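Local atomic coordinates of variant surface glycoprotein MITat 1.13 (Trypanosoma brucei, PDB entry 6Z8H), a protein that probably forms part of the surface coat of the parasite, where switching among antigenically distinct coat proteins lets it evade the host immune response. Residues Arg131-Ala136 with Leu224-Ser229; Ile138-Thr143 with Ala218-Thr223; Ile192-Leu197 with Ser251-Phe256; Ala199-Gly204 with Ala241-Lys246. All coordinates share one frame; numbering follows the deposited sequence.

Interaction 1. Residues Arg131-Ala136 with Leu224-Ser229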
# COMPACT_ATOMS: atom_id res chain seq x y z
N ARG A 131 -19.38 22.61 7.23
CA ARG A 131 -19.99 23.92 7.56
C ARG A 131 -21.18 24.14 6.64
O ARG A 131 -21.64 25.23 6.63
CB ARG A 131 -19.08 25.12 7.28
CG ARG A 131 -17.72 25.20 7.94
CD ARG A 131 -17.69 25.24 9.44
NE ARG A 131 -16.44 25.73 10.00
CZ ARG A 131 -15.87 26.89 9.72
NH1 ARG A 131 -16.45 27.74 8.89
NH2 ARG A 131 -14.74 27.23 10.28
N GLY A 132 -21.63 23.14 5.90
CA GLY A 132 -22.74 23.29 4.99
C GLY A 132 -22.32 23.78 3.63
O GLY A 132 -21.13 23.90 3.29
N LEU A 133 -23.33 24.10 2.83
CA LEU A 133 -23.14 24.48 1.44
C LEU A 133 -23.79 25.84 1.14
O LEU A 133 -24.21 26.11 0.01
CB LEU A 133 -23.65 23.41 0.49
CG LEU A 133 -22.66 22.25 0.23
CD1 LEU A 133 -23.25 21.25 -0.63
CD2 LEU A 133 -21.42 22.86 -0.35
N GLY A 134 -23.83 26.72 2.14
CA GLY A 134 -24.25 28.10 1.91
C GLY A 134 -25.76 28.27 1.76
O GLY A 134 -26.58 27.40 2.10
N GLU A 135 -26.12 29.40 1.15
CA GLU A 135 -27.53 29.81 1.12
C GLU A 135 -27.79 30.73 -0.06
O GLU A 135 -26.87 31.33 -0.63
CB GLU A 135 -27.99 30.42 2.46
CG GLU A 135 -27.11 31.52 2.96
CD GLU A 135 -27.35 31.86 4.44
OE1 GLU A 135 -28.34 31.40 5.07
OE2 GLU A 135 -26.50 32.60 4.99
N ALA A 136 -29.07 30.84 -0.40
CA ALA A 136 -29.58 31.87 -1.30
C ALA A 136 -30.49 32.75 -0.47
O ALA A 136 -31.41 32.24 0.15
CB ALA A 136 -30.38 31.22 -2.41
N LEU A 224 -32.94 30.42 1.80
CA LEU A 224 -32.90 28.97 1.70
C LEU A 224 -31.45 28.50 1.66
O LEU A 224 -30.66 29.01 0.87
CB LEU A 224 -33.65 28.51 0.45
CG LEU A 224 -35.07 29.08 0.35
CD1 LEU A 224 -35.74 28.65 -0.93
CD2 LEU A 224 -35.88 28.60 1.53
N GLY A 225 -31.11 27.57 2.55
CA GLY A 225 -29.76 27.08 2.67
C GLY A 225 -29.74 25.57 2.78
O GLY A 225 -30.77 24.91 2.98
N LEU A 226 -28.54 25.02 2.63
CA LEU A 226 -28.30 23.58 2.73
C LEU A 226 -27.24 23.29 3.78
O LEU A 226 -26.13 23.84 3.73
CB LEU A 226 -27.85 23.03 1.38
CG LEU A 226 -27.40 21.57 1.33
CD1 LEU A 226 -28.51 20.68 1.81
CD2 LEU A 226 -26.98 21.21 -0.09
N THR A 227 -27.61 22.50 4.76
CA THR A 227 -26.65 22.00 5.74
C THR A 227 -26.75 20.48 5.81
O THR A 227 -27.60 19.86 5.17
CB THR A 227 -26.85 22.62 7.14
OG1 THR A 227 -28.22 22.45 7.50
CG2 THR A 227 -26.43 24.08 7.15
N PHE A 228 -25.87 19.89 6.60
CA PHE A 228 -25.76 18.44 6.69
C PHE A 228 -25.58 18.07 8.15
O PHE A 228 -24.99 18.83 8.93
CB PHE A 228 -24.56 17.89 5.90
CG PHE A 228 -24.67 18.07 4.41
CD1 PHE A 228 -25.44 17.22 3.65
CD2 PHE A 228 -23.97 19.08 3.79
CE1 PHE A 228 -25.56 17.39 2.28
CE2 PHE A 228 -24.06 19.24 2.40
CZ PHE A 228 -24.85 18.39 1.65
N SER A 229 -26.03 16.87 8.52
CA SER A 229 -25.80 16.34 9.86
C SER A 229 -25.98 14.83 9.86
O SER A 229 -26.23 14.20 8.82
CB SER A 229 -26.71 17.02 10.90
OG SER A 229 -27.99 16.39 11.01
O HOH W 1 -26.15 26.77 4.81

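Interaction 2. Residues Ile138-Thr143 with Ala218-Thr223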
# COMPACT_ATOMS: atom_id res chain seq x y z
N ILE A 138 -32.90 36.00 -0.81
CA ILE A 138 -33.61 37.03 -1.55
C ILE A 138 -34.08 38.11 -0.59
O ILE A 138 -34.72 37.80 0.43
CB ILE A 138 -34.80 36.43 -2.31
CG1 ILE A 138 -34.32 35.45 -3.37
CG2 ILE A 138 -35.68 37.56 -2.89
CD1 ILE A 138 -35.41 34.54 -3.90
N GLU A 139 -33.77 39.36 -0.91
CA GLU A 139 -34.34 40.52 -0.24
C GLU A 139 -35.10 41.30 -1.30
O GLU A 139 -34.50 41.87 -2.21
CB GLU A 139 -33.25 41.38 0.38
CG GLU A 139 -32.25 40.62 1.23
CD GLU A 139 -31.11 41.51 1.67
OE1 GLU A 139 -31.09 42.68 1.23
OE2 GLU A 139 -30.25 41.04 2.45
N PHE A 140 -36.42 41.30 -1.19
CA PHE A 140 -37.24 41.88 -2.26
C PHE A 140 -37.08 43.39 -2.44
O PHE A 140 -37.47 43.90 -3.50
CB PHE A 140 -38.68 41.46 -2.07
CG PHE A 140 -38.98 40.09 -2.58
CD1 PHE A 140 -39.08 39.85 -3.95
CD2 PHE A 140 -39.15 39.03 -1.71
CE1 PHE A 140 -39.37 38.59 -4.43
CE2 PHE A 140 -39.43 37.77 -2.18
CZ PHE A 140 -39.54 37.55 -3.55
N GLY A 141 -36.45 44.09 -1.50
CA GLY A 141 -36.00 45.45 -1.72
C GLY A 141 -36.86 46.55 -1.13
O GLY A 141 -36.35 47.64 -0.87
N GLY A 142 -38.17 46.31 -0.93
CA GLY A 142 -39.07 47.29 -0.34
C GLY A 142 -39.93 48.05 -1.32
O GLY A 142 -40.80 48.83 -0.88
N THR A 143 -39.72 47.89 -2.61
CA THR A 143 -40.50 48.60 -3.62
C THR A 143 -41.50 47.72 -4.34
O THR A 143 -42.65 48.14 -4.54
CB THR A 143 -39.55 49.23 -4.65
OG1 THR A 143 -38.69 50.17 -3.99
CG2 THR A 143 -40.34 49.95 -5.74
N ALA A 218 -43.06 43.19 -0.23
CA ALA A 218 -41.92 43.85 -0.85
C ALA A 218 -40.72 43.99 0.07
O ALA A 218 -39.59 44.09 -0.42
CB ALA A 218 -42.34 45.23 -1.36
N ASN A 219 -40.93 43.97 1.39
CA ASN A 219 -39.83 44.03 2.34
C ASN A 219 -39.36 42.64 2.75
O ASN A 219 -38.53 42.53 3.65
CB ASN A 219 -40.23 44.82 3.59
CG ASN A 219 -40.62 46.23 3.26
OD1 ASN A 219 -39.76 47.11 3.11
ND2 ASN A 219 -41.91 46.47 3.11
N THR A 220 -39.92 41.58 2.17
CA THR A 220 -39.69 40.22 2.66
C THR A 220 -38.28 39.70 2.35
O THR A 220 -37.72 39.96 1.29
CB THR A 220 -40.76 39.28 2.05
OG1 THR A 220 -42.07 39.62 2.56
CG2 THR A 220 -40.48 37.81 2.38
N HIS A 221 -37.68 39.06 3.35
CA HIS A 221 -36.43 38.31 3.18
C HIS A 221 -36.74 36.82 3.19
O HIS A 221 -37.34 36.31 4.14
CB HIS A 221 -35.40 38.64 4.26
CG HIS A 221 -34.84 40.03 4.17
ND1 HIS A 221 -33.70 40.42 4.84
CD2 HIS A 221 -35.28 41.12 3.50
CE1 HIS A 221 -33.46 41.70 4.58
NE2 HIS A 221 -34.39 42.14 3.76
N LEU A 222 -36.30 36.12 2.15
CA LEU A 222 -36.50 34.68 2.02
C LEU A 222 -35.13 34.06 1.85
O LEU A 222 -34.43 34.40 0.90
CB LEU A 222 -37.34 34.34 0.80
CG LEU A 222 -37.65 32.89 0.42
CD1 LEU A 222 -38.36 32.15 1.51
CD2 LEU A 222 -38.51 32.90 -0.86
N THR A 223 -34.75 33.18 2.77
CA THR A 223 -33.40 32.59 2.80
C THR A 223 -33.55 31.08 2.77
O THR A 223 -34.27 30.53 3.59
CB THR A 223 -32.55 32.95 4.00
OG1 THR A 223 -32.64 34.35 4.26
CG2 THR A 223 -31.11 32.54 3.83

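Interaction 3. Residues Ile192-Leu197 with Ser251-Phe256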
# COMPACT_ATOMS: atom_id res chain seq x y z
N ILE A 192 -22.16 12.36 8.35
CA ILE A 192 -23.24 12.96 7.57
C ILE A 192 -24.09 11.83 7.01
O ILE A 192 -23.58 10.94 6.30
CB ILE A 192 -22.72 13.88 6.46
CG1 ILE A 192 -21.97 15.07 7.06
CG2 ILE A 192 -23.86 14.31 5.56
CD1 ILE A 192 -21.30 15.99 6.03
N THR A 193 -25.38 11.82 7.38
CA THR A 193 -26.37 10.95 6.79
C THR A 193 -27.54 11.68 6.12
O THR A 193 -28.29 11.05 5.36
CB THR A 193 -26.96 10.02 7.86
OG1 THR A 193 -27.43 10.79 8.97
CG2 THR A 193 -25.91 9.10 8.37
N HIS A 194 -27.72 12.98 6.36
CA HIS A 194 -28.87 13.72 5.87
C HIS A 194 -28.43 15.10 5.44
O HIS A 194 -27.56 15.72 6.05
CB HIS A 194 -29.96 13.84 6.94
CG HIS A 194 -30.58 12.53 7.30
ND1 HIS A 194 -30.03 11.68 8.23
CD2 HIS A 194 -31.70 11.92 6.84
CE1 HIS A 194 -30.78 10.60 8.33
NE2 HIS A 194 -31.80 10.72 7.51
N GLY A 195 -29.11 15.60 4.41
CA GLY A 195 -29.01 16.99 4.02
C GLY A 195 -30.28 17.68 4.49
O GLY A 195 -31.34 17.06 4.53
N HIS A 196 -30.18 18.96 4.85
CA HIS A 196 -31.27 19.72 5.45
C HIS A 196 -31.53 20.96 4.63
O HIS A 196 -30.61 21.75 4.36
CB HIS A 196 -30.91 20.12 6.88
CG HIS A 196 -30.51 18.96 7.72
ND1 HIS A 196 -31.33 17.86 7.91
CD2 HIS A 196 -29.39 18.71 8.44
CE1 HIS A 196 -30.72 16.99 8.69
NE2 HIS A 196 -29.53 17.47 9.02
N LEU A 197 -32.79 21.16 4.30
CA LEU A 197 -33.22 22.39 3.67
C LEU A 197 -33.55 23.35 4.81
O LEU A 197 -34.51 23.10 5.56
CB LEU A 197 -34.44 22.11 2.81
CG LEU A 197 -35.21 23.34 2.33
CD1 LEU A 197 -34.31 24.32 1.58
CD2 LEU A 197 -36.38 22.90 1.46
N SER A 251 -35.62 17.15 5.35
CA SER A 251 -34.36 16.44 5.29
C SER A 251 -34.39 15.40 4.18
O SER A 251 -35.43 14.82 3.89
CB SER A 251 -34.06 15.72 6.62
OG SER A 251 -33.70 16.65 7.63
N ASN A 252 -33.24 15.20 3.54
CA ASN A 252 -33.07 14.20 2.51
C ASN A 252 -31.84 13.36 2.82
O ASN A 252 -30.95 13.77 3.56
CB ASN A 252 -32.91 14.82 1.13
CG ASN A 252 -34.19 15.46 0.64
OD1 ASN A 252 -35.18 14.77 0.38
ND2 ASN A 252 -34.20 16.77 0.53
N ASP A 253 -31.79 12.18 2.22
CA ASP A 253 -30.72 11.25 2.53
C ASP A 253 -29.43 11.68 1.84
O ASP A 253 -29.42 12.02 0.65
CB ASP A 253 -31.10 9.84 2.09
CG ASP A 253 -32.17 9.23 2.95
OD1 ASP A 253 -32.16 9.50 4.17
OD2 ASP A 253 -33.01 8.48 2.42
N ALA A 254 -28.33 11.65 2.59
CA ALA A 254 -27.02 12.07 2.13
C ALA A 254 -25.95 11.20 2.79
O ALA A 254 -25.04 11.67 3.49
CB ALA A 254 -26.79 13.55 2.41
N ASP A 255 -26.07 9.91 2.57
CA ASP A 255 -25.10 8.93 3.13
C ASP A 255 -23.86 8.86 2.23
O ASP A 255 -23.87 8.05 1.32
CB ASP A 255 -25.76 7.57 3.27
CG ASP A 255 -24.85 6.57 3.93
OD1 ASP A 255 -23.76 6.96 4.27
OD2 ASP A 255 -25.31 5.52 4.24
N PHE A 256 -22.86 9.67 2.52
CA PHE A 256 -21.67 9.74 1.67
C PHE A 256 -20.76 8.54 1.86
O PHE A 256 -20.29 7.95 0.88
CB PHE A 256 -20.90 11.02 1.97
CG PHE A 256 -21.53 12.26 1.38
CD1 PHE A 256 -21.28 12.60 0.07
CD2 PHE A 256 -22.39 13.09 2.13
CE1 PHE A 256 -21.86 13.73 -0.50
CE2 PHE A 256 -22.95 14.23 1.57
CZ PHE A 256 -22.69 14.54 0.25
O HOH W 2 -29.04 8.59 5.06

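Interaction 4. Residues Ala199-Gly204 with Ala241-Lys246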
# COMPACT_ATOMS: atom_id res chain seq x y z
N ALA A 199 -34.62 27.06 6.12
CA ALA A 199 -35.45 28.12 5.57
C ALA A 199 -35.66 29.20 6.60
O ALA A 199 -35.78 28.92 7.80
CB ALA A 199 -36.78 27.56 5.08
N THR A 200 -35.65 30.45 6.12
CA THR A 200 -35.99 31.63 6.92
C THR A 200 -36.81 32.57 6.04
O THR A 200 -36.38 32.89 4.92
CB THR A 200 -34.73 32.38 7.37
OG1 THR A 200 -33.79 31.45 7.94
CG2 THR A 200 -35.06 33.48 8.36
N CYS A 201 -37.96 33.02 6.55
CA CYS A 201 -38.80 33.99 5.85
C CYS A 201 -39.17 35.14 6.77
O CYS A 201 -39.24 35.04 8.00
CB CYS A 201 -40.03 33.32 5.23
SG CYS A 201 -41.07 34.37 4.14
N ALA A 202 -39.34 36.27 6.16
CA ALA A 202 -39.67 37.40 7.00
C ALA A 202 -40.38 38.37 6.09
O ALA A 202 -39.77 38.86 5.15
CB ALA A 202 -38.40 38.03 7.55
N SER A 203 -41.64 38.64 6.39
CA SER A 203 -42.47 39.56 5.64
C SER A 203 -42.78 40.75 6.52
O SER A 203 -42.64 40.68 7.75
CB SER A 203 -43.75 38.84 5.21
OG SER A 203 -44.33 38.18 6.32
N GLY A 204 -43.13 41.85 5.87
CA GLY A 204 -43.40 43.10 6.56
C GLY A 204 -42.19 44.00 6.65
O GLY A 204 -41.04 43.59 6.43
N ALA A 241 -44.94 28.74 13.02
CA ALA A 241 -45.45 29.80 13.86
C ALA A 241 -44.42 30.89 14.11
O ALA A 241 -44.73 31.90 14.75
CB ALA A 241 -45.96 29.24 15.20
N ALA A 242 -43.20 30.72 13.57
CA ALA A 242 -42.12 31.67 13.79
C ALA A 242 -41.11 31.50 12.66
O ALA A 242 -39.99 31.05 12.91
CB ALA A 242 -41.46 31.41 15.15
N THR A 243 -41.49 31.96 11.47
CA THR A 243 -40.81 31.84 10.14
C THR A 243 -39.56 32.66 10.05
O THR A 243 -38.61 32.15 9.42
CB THR A 243 -41.79 32.27 9.06
OG1 THR A 243 -42.05 31.07 8.38
CG2 THR A 243 -41.28 33.44 8.26
N ASN A 244 -39.36 33.60 10.95
CA ASN A 244 -38.16 34.46 11.05
C ASN A 244 -37.05 33.82 11.88
O ASN A 244 -36.13 34.55 12.24
CB ASN A 244 -38.54 35.87 11.53
CG ASN A 244 -39.37 35.93 12.80
OD1 ASN A 244 -40.13 35.03 13.11
ND2 ASN A 244 -39.24 37.04 13.49
N ASN A 245 -37.13 32.53 12.16
CA ASN A 245 -36.03 31.79 12.75
C ASN A 245 -35.60 30.74 11.74
O ASN A 245 -36.43 30.09 11.09
CB ASN A 245 -36.42 31.13 14.07
CG ASN A 245 -37.09 32.09 15.01
OD1 ASN A 245 -36.44 32.75 15.84
ND2 ASN A 245 -38.39 32.19 14.89
N LYS A 246 -34.30 30.62 11.58
CA LYS A 246 -33.75 29.65 10.64
C LYS A 246 -33.98 28.25 11.19
O LYS A 246 -33.56 27.94 12.31
CB LYS A 246 -32.27 29.95 10.45
CG LYS A 246 -31.66 29.09 9.36
CD LYS A 246 -30.20 29.45 9.13
CE LYS A 246 -29.35 29.28 10.38
NZ LYS A 246 -27.89 29.43 10.11

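Interaction 1. Residues Arg131-Ala136 with Leu224-Ser229
Leu133 meets Leu226 and Phe228 through its CD1 methyl, which lies 3.8 Å from Leu226 CD2 and 3.7 Å from Phe228 CE2. The two leucine side chains run alongside each other in the same direction, whereas the Phe228 ring offers its edge, with Leu133 CG in the ring plane. Leu226 CG stands opposite its backbone N (chi1 173°), which brings CD2 against Leu133. Behind these carbons the backbones run antiparallel. Leu133 N gives an almost straight bond of 3.0 Å to Leu226 O, and Leu226 N returns one to Gly134 O; a water donates to both of these carbonyl oxygens, so each accepts two bonds. Further along, Glu135 and Gly225 form a non-hydrogen-bonded pair with Glu135 CB 3.8 Å from Gly225 CA. Ala136 and Leu224 then form a hydrogen-bonded pair in which Ala136 N lies 2.7 Å from Leu224 O. Gly132 CA runs 3.7 Å from Leu226 O, close against the backbone of Thr227. Outward, Asp198 holds Thr227 OG1, and Ser156 OG bonds Glu135 N. Leu133 and Leu224 each pack on their own counterparts in the second subunit. The contact joins strand 135-139, reached soon after the long helix 78-129, to strand 221-229, whose other edge is bonded to strand 194-202.

Interaction 2. Residues Ile138-Thr143 with Ala218-Thr223
Ile138 and Leu222 form an antiparallel hydrogen-bonded pair, joined by Ile138 N to Leu222 O (2.8 Å) and Leu222 N to Ile138 O (2.9 Å), and the neighbouring Glu139 and His221 form a non-hydrogen-bonded one. This is the far end of the pairing between strands 135-139 and 221-229 of an antiparallel sheet, and past Glu139 one chain turns into a glycine-containing loop. Phe140 N still reaches Thr220 O in a nearly straight bond.

On the face bearing Glu139 and His221, the glutamate lies across the imidazole: its CG sits over the ring centre, 3.6 Å from the centroid, a CH-pi contact. The extended chain carries the carboxylate on in a plane only 2° from that of the ring, so the two flat groups are stacked. Glu139 OE2 turns to a salt bridge with Arg153, which would tend to hold the carboxylate in this orientation. The other face is apolar. Ile138 and Leu222 each pack on the opposite member of the same pair in the second subunit, and Phe140 rests on Val216 of that subunit. Within its own segment, Phe140 has Ile138 CG2 over the centre of one ring face, while Thr220 O lies at the ring edge.

Beyond the strands, Ala218 CB packs against the loop, 3.7 Å from Gly142 C, and Asn219 OD1 comes 3.5 Å from Gly142 CA. Gly142 N closes the contact with a bent 2.7 Å bond to Ala218 O, approaching from well above the carbonyl plane.

Interaction 3. Residues Ile192-Leu197 with Ser251-Phe256
Ser251 OG is gripped from two directions: His196 ND1 donates to it at 2.7 Å, and the hydroxyl is also bonded to Lys233 O. It lies in the plane of the imidazole, at the ring edge, and the bond is noticeably bent (140°). With His196 CG beside its backbone N (chi1 -54°), ND1 is turned to Ser251 while NE2 is bonded to Ser229 OG on the neighbouring strand, so both ring nitrogens are engaged and the rotation of the ring is fixed. Beneath this pair the strands are antiparallel, with Gly195 and Asn252 exchanging bonds: Gly195 N to Asn252 O at 2.7 Å, Asn252 N to Gly195 O at 2.8 Å. Strand 247-253 forms one border of the sheet within this chain, and 194-202 lies between it and 221-229. On that other side Thr193 and His194 both face Ser229, making a classic beta bulge. Thr193 O takes a bond from Ala254 N (2.8 Å), which comes from above the carbonyl plane, and a second from a water at 2.6 Å. His194 and Asp253 run side by side without a hydrogen bond. Just before strand 194-202 and just after strand 247-253, Ile192 CG2 meets the edge of the Phe256 ring, 3.9 Å from CD2, and both side chains lean on Leu126 and Leu129 of helix 78-129. Asn252 ND2 points across the dimer, bonding Thr155 O and Leu157 O of the second subunit.

Interaction 4. Residues Ala199-Gly204 with Ala241-Lys246
Thr243, Thr200 and Cys201 carry this contact, in which a loop is laid against the edge of strand 194-202. Cys201 N donates to Thr243 O at 3.1 Å, nearly straight at the hydrogen (171°) but arriving 57° out of the carbonyl plane. This is the only conventional hydrogen bond between the segments. Thr243 begins the central pair of a type I beta turn from Ala242 to Asn245, and the turn is braced by Asn245 ND2, which donates to Ala242 O at 2.8 Å almost within its own amide plane. The modelled place of the Thr243 methyl is doubtful, since it lies too near the Cys201 carbonyl. The next residue of the turn makes a CA-H...O contact, Asn244 CA to Cys201 O at 3.3 Å.

Thr200 reaches Lys246 with its hydroxyl. OG1 stands beside the backbone N (chi1 -48°) and lies 3.2 Å from Lys246 CA and 3.3 Å from Lys246 CB, while its CG2 faces Thr243 O and the Asn244 carbonyl. The Lys246 chain starts extended, bends at its third torsion and carries its amine away from the strand. A longer CA-H...O contact, from Lys246 CA to Ala199 O, continues the approach just before strand 247-253 starts.

Cys201 SG, anti to the backbone N, is joined to Cys211 in a disulfide, and Thr243 also touches Cys211. The other edge of the strand is bonded to strand 221-229 through Thr200 and Ala202. With a single ordinary hydrogen bond across the two segments, the rest of the contact rests on CA-H...O and van der Waals approaches.

From the N terminus, the chain leaves helix 78-129 and enters 131-136 and then 138-143, the first halves of interactions 1 and 2. After strand 152-155 it comes to strand 194-202, whose start and end lie in 192-197 (interaction 3) and 199-204 (interaction 4). Strand 221-229 comes next: 218-223 closes interaction 2, nested inside the larger loop that 224-229 closes for interaction 1. The chain then reaches 241-246 and 251-256, closing interaction 4 within interaction 3. Both of these loops cross the first two. Interactions 1 and 2 join 135-139 to 221-229, interactions 3 and 4 lie along the other edge of 194-202, and the bonding of 194-202 to 221-229 unites them in one sheet.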